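PDB 1IXK: methyltransferase from Pyrococcus horikoshii, which probably methylates carbon 5 of cytidines in RNA, perhaps tRNA, with S-adenosyl-L-methionine as methyl donor. Local coordinates for residues L236-I241 / K311-L315. Residues are numbered along the deposited sequence; the frame is centred on the assembly and turned at random.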
loop_
_atom_site.group_PDB
_atom_site.type_symbol
_atom_site.label_atom_id
_atom_site.label_comp_id
_atom_site.label_asym_id
_atom_site.label_seq_id
_atom_site.Cartn_x
_atom_site.Cartn_y
_atom_site.Cartn_z
ATOM N N LEU A 236 -1.679 -1.104 -19.654
ATOM C CA LEU A 236 -2.942 -0.535 -19.209
ATOM C C LEU A 236 -3.750 -0.012 -20.396
ATOM O O LEU A 236 -3.204 0.612 -21.301
ATOM C CB LEU A 236 -2.669 0.609 -18.230
ATOM C CG LEU A 236 -3.867 1.221 -17.512
ATOM C CD1 LEU A 236 -4.524 0.159 -16.637
ATOM C CD2 LEU A 236 -3.407 2.400 -16.665
ATOM N N LYS A 237 -5.050 -0.271 -20.392
ATOM C CA LYS A 237 -5.920 0.190 -21.469
ATOM C C LYS A 237 -6.098 1.702 -21.366
ATOM O O LYS A 237 -5.918 2.288 -20.297
ATOM C CB LYS A 237 -7.298 -0.455 -21.343
ATOM C CG LYS A 237 -8.033 0.014 -20.094
ATOM C CD LYS A 237 -9.500 -0.389 -20.074
ATOM C CE LYS A 237 -10.181 0.169 -18.824
ATOM N NZ LYS A 237 -11.622 -0.186 -18.758
ATOM N N PRO A 238 -6.431 2.362 -22.486
ATOM C CA PRO A 238 -6.624 3.812 -22.400
ATOM C C PRO A 238 -7.831 4.015 -21.485
ATOM O O PRO A 238 -8.818 3.276 -21.572
ATOM C CB PRO A 238 -6.911 4.205 -23.844
ATOM C CG PRO A 238 -6.102 3.203 -24.617
ATOM C CD PRO A 238 -6.420 1.917 -23.889
ATOM N N GLY A 239 -7.751 4.999 -20.600
ATOM C CA GLY A 239 -8.842 5.229 -19.674
ATOM C C GLY A 239 -8.710 4.319 -18.465
ATOM O O GLY A 239 -9.499 4.409 -17.526
ATOM N N GLY A 240 -7.707 3.444 -18.491
ATOM C CA GLY A 240 -7.477 2.522 -17.389
ATOM C C GLY A 240 -6.884 3.214 -16.173
ATOM O O GLY A 240 -6.349 4.319 -16.280
ATOM N N ILE A 241 -6.961 2.556 -15.016
ATOM C CA ILE A 241 -6.453 3.126 -13.773
ATOM C C ILE A 241 -5.332 2.305 -13.149
ATOM O O ILE A 241 -5.389 1.071 -13.119
ATOM C CB ILE A 241 -7.581 3.229 -12.712
ATOM C CG1 ILE A 241 -8.794 3.959 -13.296
ATOM C CG2 ILE A 241 -7.057 3.931 -11.448
ATOM C CD1 ILE A 241 -8.544 5.402 -13.648
ATOM N N LYS A 311 -3.262 7.896 -7.522
ATOM C CA LYS A 311 -4.195 7.232 -8.423
ATOM C C LYS A 311 -4.018 7.836 -9.810
ATOM O O LYS A 311 -4.291 9.018 -10.034
ATOM C CB LYS A 311 -5.629 7.422 -7.926
ATOM C CG LYS A 311 -6.662 6.663 -8.730
ATOM C CD LYS A 311 -7.977 6.608 -7.965
ATOM C CE LYS A 311 -9.041 5.878 -8.753
ATOM N NZ LYS A 311 -10.196 5.514 -7.877
ATOM N N ILE A 312 -3.573 7.005 -10.740
ATOM C CA ILE A 312 -3.289 7.443 -12.102
ATOM C C ILE A 312 -4.272 6.944 -13.160
ATOM O O ILE A 312 -4.604 5.762 -13.194
ATOM C CB ILE A 312 -1.868 6.968 -12.500
ATOM C CG1 ILE A 312 -0.850 7.487 -11.482
ATOM C CG2 ILE A 312 -1.530 7.422 -13.905
ATOM C CD1 ILE A 312 0.562 6.928 -11.671
ATOM N N ARG A 313 -4.737 7.851 -14.016
ATOM C CA ARG A 313 -5.635 7.477 -15.108
ATOM C C ARG A 313 -4.872 7.657 -16.425
ATOM O O ARG A 313 -4.245 8.692 -16.645
ATOM C CB ARG A 313 -6.895 8.356 -15.120
ATOM C CG ARG A 313 -7.847 7.991 -16.256
ATOM C CD ARG A 313 -9.145 8.800 -16.248
ATOM N NE ARG A 313 -9.939 8.475 -17.431
ATOM C CZ ARG A 313 -9.868 9.124 -18.592
ATOM N NH1 ARG A 313 -9.052 10.156 -18.740
ATOM N NH2 ARG A 313 -10.589 8.710 -19.623
ATOM N N LYS A 314 -4.916 6.648 -17.291
ATOM C CA LYS A 314 -4.224 6.716 -18.575
ATOM C C LYS A 314 -5.127 7.422 -19.574
ATOM O O LYS A 314 -6.295 7.077 -19.717
ATOM C CB LYS A 314 -3.879 5.310 -19.071
ATOM C CG LYS A 314 -3.075 5.253 -20.365
ATOM C CD LYS A 314 -2.608 3.815 -20.637
ATOM C CE LYS A 314 -1.834 3.692 -21.944
ATOM N NZ LYS A 314 -1.362 2.284 -22.171
ATOM N N LEU A 315 -4.571 8.418 -20.254
ATOM C CA LEU A 315 -5.312 9.221 -21.227
ATOM C C LEU A 315 -5.458 8.560 -22.595
ATOM O O LEU A 315 -6.604 8.489 -23.084
ATOM C CB LEU A 315 -4.630 10.583 -21.387
ATOM C CG LEU A 315 -4.818 11.608 -20.262
ATOM C CD1 LEU A 315 -4.793 10.937 -18.898
ATOM C CD2 LEU A 315 -3.732 12.657 -20.376
ATOM O OXT LEU A 315 -4.430 8.141 -23.164
HETATM O O HOH W 1 -11.359 6.316 -17.247
#
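The Lys314 side chain passes the Lys237–Gly240 type II turn to reach the carbonyl of Leu236. With CG anti to the backbone N (chi1 -176°) and the chain extended beyond, NZ gives a hydrogen bond of 2.6 Å to Leu236 O, only slightly tilted from the carbonyl plane, and another to Leu233 O at the end of helix 215-235. Its methylenes run alongside Leu236 in the opposite direction, CB lying 3.8 Å from Leu236 CD2. Cut back to an alanine, the residue would probably leave the Leu233 and Leu236 carbonyls without their ammonium partner, and a gap where CD lay against Leu236 CB. The Lys314 backbone is gripped as well: its N donates to Gly240 O at 2.9 Å, nearly straight, while its O receives Gly239 N from above the carbonyl plane. Gly239 CA approaches the Arg313 guanidinium obliquely, 3.9 Å from NH2, and one water links Gly239 O to Arg313 NE at the guanidinium edge; Arg313 NH1 pairs with Glu268. On the same sheet face, in the non-hydrogen-bonded pair Ile241–Arg313, Ile241 CD1 rests 3.7 Å from Arg313 CB, while its CG2 meets Lys311 CE at 3.9 Å. Here the turn after helix 215-235 leads into strand 240-246, which pairs antiparallel with the C-terminal strand 307-314, the reversed strand of the Rossmann-like sheet of class I methyltransferases.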